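Local coordinates for protein E3 ubiquitin ligase RavN (Legionella pneumophila, PDB 5MIY) that is a Legionella pneumophila effector and E3 ubiquitin ligase, which as such probably promotes transfer of ubiquitin onto target proteins, at residues S43-L48 and K106-S111; I25-K30 and K39-G44; V29-N34 and N84-K89. One frame throughout, in Å; residues are numbered along the deposited sequence.

Interaction 1: residues S43-L48 and K106-S111. With NA (sodium ion), chain K; SO4 (sulfate ion), chain D; EDO (1,2-ethanediol), chain I.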
# COMPACT_ATOMS: atom_id res chain seq x y z
N SER A 43 8.36 3.54 -0.79
CA SER A 43 8.60 3.91 -2.18
C SER A 43 8.04 2.80 -3.07
O SER A 43 7.72 1.72 -2.59
CB SER A 43 10.09 4.10 -2.47
OG SER A 43 10.76 2.86 -2.37
N GLY A 44 7.95 3.08 -4.36
CA GLY A 44 7.76 2.03 -5.35
C GLY A 44 6.44 2.01 -6.09
O GLY A 44 6.26 1.14 -6.95
N LEU A 45 5.51 2.92 -5.80
CA LEU A 45 4.19 2.82 -6.43
C LEU A 45 4.28 2.85 -7.96
O LEU A 45 3.51 2.16 -8.64
CB LEU A 45 3.28 3.94 -5.92
CG LEU A 45 1.80 3.79 -6.29
CD1 LEU A 45 1.24 2.48 -5.74
CD2 LEU A 45 0.98 4.97 -5.79
N GLU A 46 5.21 3.63 -8.51
CA GLU A 46 5.34 3.79 -9.95
C GLU A 46 6.28 2.78 -10.59
O GLU A 46 6.35 2.73 -11.83
CB GLU A 46 5.83 5.20 -10.30
CG GLU A 46 4.93 6.34 -9.81
CD GLU A 46 3.54 6.32 -10.43
OE1 GLU A 46 3.41 5.87 -11.59
OE2 GLU A 46 2.58 6.75 -9.76
N HIS A 47 7.00 1.98 -9.80
CA HIS A 47 7.97 1.05 -10.36
C HIS A 47 7.73 -0.41 -10.03
O HIS A 47 8.13 -1.28 -10.81
CB HIS A 47 9.39 1.44 -9.90
CG HIS A 47 9.84 2.78 -10.40
ND1 HIS A 47 9.47 3.96 -9.79
CD2 HIS A 47 10.61 3.12 -11.45
CE1 HIS A 47 10.00 4.98 -10.45
NE2 HIS A 47 10.69 4.50 -11.46
N LEU A 48 7.10 -0.71 -8.89
CA LEU A 48 6.87 -2.11 -8.54
C LEU A 48 5.83 -2.72 -9.48
O LEU A 48 4.93 -2.03 -9.98
CB LEU A 48 6.39 -2.23 -7.10
CG LEU A 48 7.39 -1.92 -5.99
CD1 LEU A 48 6.64 -1.85 -4.66
CD2 LEU A 48 8.51 -2.96 -5.93
N LYS A 106 -6.70 1.32 -9.64
CA LYS A 106 -5.53 1.48 -10.49
C LYS A 106 -4.77 0.16 -10.55
O LYS A 106 -5.08 -0.80 -9.83
CB LYS A 106 -4.65 2.61 -9.97
CG LYS A 106 -5.37 3.94 -9.90
CD LYS A 106 -4.40 5.10 -10.02
CE LYS A 106 -5.08 6.30 -10.67
NZ LYS A 106 -4.12 7.08 -11.51
N GLN A 107 -3.78 0.10 -11.44
CA GLN A 107 -3.00 -1.10 -11.65
C GLN A 107 -1.52 -0.77 -11.54
O GLN A 107 -1.09 0.26 -12.06
CB GLN A 107 -3.27 -1.73 -13.01
CG GLN A 107 -3.86 -3.12 -12.97
CD GLN A 107 -3.81 -3.80 -14.32
OE1 GLN A 107 -4.60 -3.49 -15.21
NE2 GLN A 107 -2.89 -4.74 -14.48
N PHE A 108 -0.77 -1.62 -10.86
CA PHE A 108 0.68 -1.48 -10.86
C PHE A 108 1.19 -1.58 -12.29
O PHE A 108 0.63 -2.30 -13.12
CB PHE A 108 1.33 -2.55 -9.98
CG PHE A 108 1.23 -2.27 -8.50
CD1 PHE A 108 2.14 -1.44 -7.86
CD2 PHE A 108 0.20 -2.83 -7.75
CE1 PHE A 108 2.03 -1.18 -6.49
CE2 PHE A 108 0.09 -2.58 -6.39
CZ PHE A 108 1.01 -1.75 -5.76
N SER A 109 2.26 -0.83 -12.57
CA SER A 109 2.82 -0.74 -13.92
C SER A 109 3.69 -1.94 -14.23
O SER A 109 4.33 -2.52 -13.35
CB SER A 109 3.64 0.54 -14.05
OG SER A 109 4.34 0.61 -15.27
N ASP A 110 3.73 -2.30 -15.52
CA ASP A 110 4.66 -3.32 -16.04
C ASP A 110 5.85 -2.71 -16.76
O ASP A 110 6.60 -3.43 -17.44
CB ASP A 110 3.93 -4.27 -16.98
CG ASP A 110 2.97 -5.19 -16.26
OD1 ASP A 110 3.36 -5.76 -15.22
OD2 ASP A 110 1.82 -5.34 -16.73
N SER A 111 6.06 -1.40 -16.61
CA SER A 111 7.04 -0.70 -17.43
C SER A 111 8.48 -1.12 -17.12
O SER A 111 9.32 -1.15 -18.03
CB SER A 111 6.89 0.81 -17.26
OG SER A 111 7.11 1.19 -15.91
NA NA K . 9.83 -3.43 -10.94
S SO4 D . 8.05 5.54 -7.03
O1 SO4 D . 8.10 4.23 -7.67
O2 SO4 D . 8.76 5.49 -5.76
O3 SO4 D . 6.65 5.85 -6.81
O4 SO4 D . 8.64 6.56 -7.90
C1 EDO I . 0.65 3.85 -11.71
O1 EDO I . 1.33 3.04 -12.68
C2 EDO I . 1.26 3.54 -10.36
O2 EDO I . 1.02 2.17 -10.04
O HOH W 1 3.91 0.37 -10.69
O HOH W 2 7.00 -1.85 -13.36
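Leu45 holds CG anti to its own backbone nitrogen (chi1 -169°), and Phe108 sets CG beside the backbone N and opposite the carbonyl carbon (chi1 -77°); together these torsions bring Leu45 CD1 to 3.8 Å from Phe108 CE1, the two side chains crossing at about a right angle. The contact joins a type I beta turn, Gly44 to His47, in the loop between strands 35-41 and 58-61, to the segment that leads from strand 106-107 into the C-terminal helix 111-125. Gly44 O closes the turn by accepting from His47 N, and takes a second bond from Leu48 N. The Phe108 ring also meets that of Tyr59 on strand 58-61, their planes at about 50°, while Leu48 O approaches Phe108 CD1 obliquely at 3.6 Å. No direct hydrogen bond joins the two segments; water does the polar work. One water donates to Leu45 O and Leu48 O and accepts from Ser109 N, so three backbone groups share it. A second donates to His47 O and Ser109 O, and His47 O also binds a sodium ion at 2.8 Å. A sulfate, probably from the crystallisation liquor, accepts from Gly44 N and Glu46 N and lies in the plane of the His47 ring at its edge. Where the helix begins, Ser109 OG and Ser111 OG share a hydrogen bond of 2.9 Å.

Interaction 2: residues I25-K30 and K39-G44. With SO4 (sulfate ion), chain D.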
# COMPACT_ATOMS: atom_id res chain seq x y z
N ILE A 25 3.41 6.22 1.04
CA ILE A 25 2.49 5.75 0.01
C ILE A 25 1.50 4.79 0.65
O ILE A 25 1.90 3.79 1.26
CB ILE A 25 3.24 5.07 -1.15
CG1 ILE A 25 4.14 6.07 -1.87
CG2 ILE A 25 2.26 4.38 -2.11
CD1 ILE A 25 5.30 5.38 -2.60
N VAL A 26 0.20 5.10 0.53
CA VAL A 26 -0.85 4.31 1.16
C VAL A 26 -1.88 3.94 0.11
O VAL A 26 -2.24 4.77 -0.75
CB VAL A 26 -1.50 5.07 2.34
CG1 VAL A 26 -2.52 4.19 3.02
CG2 VAL A 26 -0.42 5.51 3.34
N TYR A 27 -2.36 2.70 0.16
CA TYR A 27 -3.36 2.22 -0.78
C TYR A 27 -4.04 0.99 -0.19
O TYR A 27 -3.55 0.38 0.77
CB TYR A 27 -2.76 1.89 -2.16
CG TYR A 27 -1.56 0.94 -2.15
CD1 TYR A 27 -1.72 -0.44 -2.17
CD2 TYR A 27 -0.26 1.44 -2.13
CE1 TYR A 27 -0.62 -1.30 -2.17
CE2 TYR A 27 0.85 0.59 -2.14
CZ TYR A 27 0.66 -0.78 -2.15
OH TYR A 27 1.77 -1.61 -2.14
N LEU A 28 -5.18 0.64 -0.78
CA LEU A 28 -5.95 -0.54 -0.42
C LEU A 28 -5.79 -1.62 -1.49
O LEU A 28 -5.77 -1.32 -2.69
CB LEU A 28 -7.44 -0.19 -0.28
CG LEU A 28 -8.31 -1.07 0.59
CD1 LEU A 28 -8.06 -0.74 2.06
CD2 LEU A 28 -9.79 -0.87 0.23
N VAL A 29 -5.67 -2.88 -1.06
CA VAL A 29 -5.77 -4.00 -1.98
C VAL A 29 -6.87 -4.93 -1.48
O VAL A 29 -7.24 -4.93 -0.31
CB VAL A 29 -4.43 -4.77 -2.14
CG1 VAL A 29 -3.32 -3.83 -2.63
CG2 VAL A 29 -4.04 -5.47 -0.85
N LYS A 30 -7.41 -5.72 -2.41
CA LYS A 30 -8.45 -6.69 -2.13
C LYS A 30 -7.81 -8.07 -1.98
O LYS A 30 -7.07 -8.50 -2.87
CB LYS A 30 -9.48 -6.71 -3.27
CG LYS A 30 -10.74 -7.56 -3.03
CD LYS A 30 -11.81 -7.25 -4.08
CE LYS A 30 -13.13 -7.96 -3.81
NZ LYS A 30 -14.21 -7.46 -4.70
N LYS A 39 -2.33 -1.03 2.92
CA LYS A 39 -0.90 -1.21 2.75
C LYS A 39 -0.19 0.13 2.77
O LYS A 39 -0.73 1.15 2.33
CB LYS A 39 -0.58 -1.93 1.42
CG LYS A 39 -1.28 -3.27 1.27
CD LYS A 39 -0.85 -4.25 2.36
CE LYS A 39 -1.42 -5.64 2.10
NZ LYS A 39 -0.96 -6.65 3.09
N ALA A 40 1.03 0.13 3.29
CA ALA A 40 1.86 1.33 3.31
C ALA A 40 3.28 0.94 2.90
O ALA A 40 3.83 -0.04 3.41
CB ALA A 40 1.87 1.97 4.70
N ILE A 41 3.86 1.70 1.97
CA ILE A 41 5.23 1.45 1.51
C ILE A 41 5.99 2.77 1.44
O ILE A 41 5.39 3.85 1.30
CB ILE A 41 5.26 0.73 0.13
CG1 ILE A 41 4.69 1.61 -0.99
CG2 ILE A 41 4.50 -0.59 0.21
CD1 ILE A 41 4.62 0.90 -2.35
N SER A 42 7.31 2.70 1.61
CA SER A 42 8.10 3.92 1.61
C SER A 42 8.36 4.43 0.20
O SER A 42 8.56 5.63 0.00
CB SER A 42 9.43 3.72 2.36
OG SER A 42 10.20 2.63 1.84
N SER A 43 8.36 3.54 -0.79
CA SER A 43 8.60 3.91 -2.18
C SER A 43 8.04 2.80 -3.07
O SER A 43 7.72 1.72 -2.59
CB SER A 43 10.09 4.10 -2.47
OG SER A 43 10.76 2.86 -2.37
N GLY A 44 7.95 3.08 -4.36
CA GLY A 44 7.76 2.03 -5.35
C GLY A 44 6.44 2.01 -6.09
O GLY A 44 6.26 1.14 -6.95
S SO4 D . 8.05 5.54 -7.03
O1 SO4 D . 8.10 4.23 -7.67
O2 SO4 D . 8.76 5.49 -5.76
O3 SO4 D . 6.65 5.85 -6.81
O4 SO4 D . 8.64 6.56 -7.90
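Ile25 and Ile41 face each other across an antiparallel pair of strands and trade both backbone bonds: Ile25 N donates to Ile41 O at 3.1 Å, and Ile41 N returns a bond to Ile25 O. Two residues on, Tyr27 and Lys39 form the next hydrogen-bonded pair, in which Lys39 N reaches Tyr27 O at 2.8 Å and Tyr27 N donates to Lys39 O. Between them, Val26 and Ala40 make the non-hydrogen-bonded pair. Ile25 O takes a further CA-H contact from Ala40 CA at 3.2 Å, and Lys39 O takes one from Val26 CA. The backbone of Val26 bonds instead with Ile62, at the end of strand 58-61 on the other flank.

On the face that carries Ile25, Tyr27, Lys39 and Ile41, the Tyr27 ring is clasped from two directions. Its chi1 of 53° sets CG between the backbone N and the carbonyl carbon and lays the ring toward the partner strand. Lys39 CB then sits over one face in a CH-pi contact, 4.1 Å from the ring centroid, while Ile41 CD1 touches the edge at Tyr27 CE2, 3.8 Å away. Ile25 CD1 packs on Ser43 CA just past the strand. The polar ends find partners outside the hairpin: Tyr27 OH bonds to Asp51 OD1 and Lys39 NZ to Thr53 OG1, both in the loop before strand 58-61, and Ser42 OG to Asp11 OD2 at the end of strand 8-11. The alternation of pairs is that of antiparallel strands, and since 25-32 and 35-41 follow each other directly in the chain they form a beta hairpin at one side of the four-stranded sheet, 35-41 being its edge strand within the chain.

Interaction 3: residues V29-N34 and N84-K89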
# COMPACT_ATOMS: atom_id res chain seq x y z
N VAL A 29 -5.67 -2.88 -1.06
CA VAL A 29 -5.77 -4.00 -1.98
C VAL A 29 -6.87 -4.93 -1.48
O VAL A 29 -7.24 -4.93 -0.31
CB VAL A 29 -4.43 -4.77 -2.14
CG1 VAL A 29 -3.32 -3.83 -2.63
CG2 VAL A 29 -4.04 -5.47 -0.85
N LYS A 30 -7.41 -5.72 -2.41
CA LYS A 30 -8.45 -6.69 -2.13
C LYS A 30 -7.81 -8.07 -1.98
O LYS A 30 -7.07 -8.50 -2.87
CB LYS A 30 -9.48 -6.71 -3.27
CG LYS A 30 -10.74 -7.56 -3.03
CD LYS A 30 -11.81 -7.25 -4.08
CE LYS A 30 -13.13 -7.96 -3.81
NZ LYS A 30 -14.21 -7.46 -4.70
N ILE A 31 -8.07 -8.74 -0.86
CA ILE A 31 -7.51 -10.06 -0.61
C ILE A 31 -8.56 -11.15 -0.54
O ILE A 31 -8.22 -12.31 -0.32
CB ILE A 31 -6.64 -10.08 0.67
CG1 ILE A 31 -7.53 -9.93 1.91
CG2 ILE A 31 -5.58 -8.98 0.62
CD1 ILE A 31 -6.80 -10.27 3.19
N GLY A 32 -9.83 -10.81 -0.74
CA GLY A 32 -10.90 -11.78 -0.73
C GLY A 32 -12.21 -11.06 -0.94
O GLY A 32 -12.25 -9.84 -1.11
N ASP A 33 -13.30 -11.83 -0.93
CA ASP A 33 -14.61 -11.21 -1.03
C ASP A 33 -14.91 -10.46 0.26
O ASP A 33 -14.78 -11.01 1.36
CB ASP A 33 -15.69 -12.25 -1.30
CG ASP A 33 -17.02 -11.61 -1.64
OD1 ASP A 33 -17.10 -10.93 -2.68
OD2 ASP A 33 -17.98 -11.78 -0.85
N ASN A 34 -15.29 -9.18 0.12
CA ASN A 34 -15.55 -8.29 1.25
C ASN A 34 -14.37 -8.23 2.22
O ASN A 34 -14.54 -7.98 3.42
CB ASN A 34 -16.83 -8.70 1.99
CG ASN A 34 -17.40 -7.59 2.86
OD1 ASN A 34 -17.47 -6.43 2.44
ND2 ASN A 34 -17.78 -7.93 4.09
N ASN A 84 -2.35 -5.70 10.25
CA ASN A 84 -2.24 -6.54 9.07
C ASN A 84 -3.51 -7.33 8.81
O ASN A 84 -3.53 -8.18 7.92
CB ASN A 84 -1.05 -7.50 9.21
CG ASN A 84 0.14 -7.07 8.39
OD1 ASN A 84 0.14 -7.19 7.16
ND2 ASN A 84 1.17 -6.56 9.06
N GLN A 85 -4.59 -7.05 9.57
CA GLN A 85 -5.87 -7.74 9.47
C GLN A 85 -6.76 -7.06 8.44
O GLN A 85 -6.71 -5.84 8.26
CB GLN A 85 -6.56 -7.76 10.83
CG GLN A 85 -5.82 -8.56 11.88
CD GLN A 85 -5.44 -9.96 11.41
OE1 GLN A 85 -4.28 -10.36 11.50
NE2 GLN A 85 -6.42 -10.69 10.90
N PRO A 86 -7.60 -7.83 7.75
CA PRO A 86 -8.45 -7.25 6.70
C PRO A 86 -9.63 -6.48 7.29
O PRO A 86 -10.00 -6.64 8.45
CB PRO A 86 -8.94 -8.47 5.92
CG PRO A 86 -8.91 -9.59 6.92
CD PRO A 86 -7.76 -9.29 7.85
N ILE A 87 -10.21 -5.63 6.45
CA ILE A 87 -11.41 -4.88 6.81
C ILE A 87 -12.46 -5.05 5.71
O ILE A 87 -12.14 -5.24 4.53
CB ILE A 87 -11.12 -3.39 7.06
CG1 ILE A 87 -10.70 -2.68 5.77
CG2 ILE A 87 -10.05 -3.22 8.13
CD1 ILE A 87 -10.47 -1.19 5.97
N SER A 88 -13.72 -4.97 6.12
CA SER A 88 -14.85 -5.17 5.22
C SER A 88 -15.04 -3.96 4.31
O SER A 88 -14.53 -2.87 4.57
CB SER A 88 -16.13 -5.40 6.02
OG SER A 88 -16.61 -4.16 6.53
N LYS A 89 -15.82 -4.16 3.24
CA LYS A 89 -16.15 -3.06 2.35
C LYS A 89 -16.87 -1.94 3.09
O LYS A 89 -16.63 -0.76 2.83
CB LYS A 89 -17.01 -3.57 1.19
CG LYS A 89 -17.65 -2.47 0.34
CD LYS A 89 -18.31 -3.04 -0.90
CE LYS A 89 -19.35 -4.10 -0.55
NZ LYS A 89 -19.82 -4.84 -1.75
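Lys89 N donates to Asn34 OD1 at 2.9 Å with an N-H...O angle of 157°, the one hydrogen bond between the hairpin end and the segment 84-89. The donor stands well above the amide plane of Asn34, 49° out of it. With chi1 at -161° the side-chain amide of Asn34 extends opposite the backbone N, which lays OD1 beside Lys89 CB, 3.2 Å away, and ND2 beside Ser88 CB, 3.6 Å away. Its own carbonyl contributes too: Ser88 CA points a nearly straight C-H at Asn34 O, at 3.4 Å. At the other end of the contact, Ile31 CD1 meets Pro86 CB at 3.9 Å, the two side chains crossing at about a right angle. Ile31 and Gly32 both face Lys35, a classic beta bulge in the hairpin just before its turn.

Ser88 is the N-cap of helix 89-96, its side chain capping a backbone N further on, and Asn34 thus takes up the amide of the first helical residue. Lys89 NZ, its chain bent at chi3, forms a salt bridge with Asp101, as does Lys30 NZ. Ile87 packs its side chain onto helix 89-96, and its backbone bonds with Phe36 of strand 35-41.

In the fold
Interaction 2 lies at the centre of the chain and is partly buried, whereas interactions 1 and 3 are surface contacts. The hairpin of strands 25-32 and 35-41 links all three. Its backbone ladder is interaction 2, its turn end meets the start of helix 89-96 in interaction 3, and the loop that follows it carries the first segment of interaction 1. Interactions 1 and 2 share Ser43 and Gly44 and pack together, Leu45 on Ile25 and Tyr27, and Phe108 against the Tyr27 hydroxyl. The chemistry changes with place: direct backbone bonds inside, water-bridged backbone groups in interaction 1, and one side-chain-to-helix bond in interaction 3.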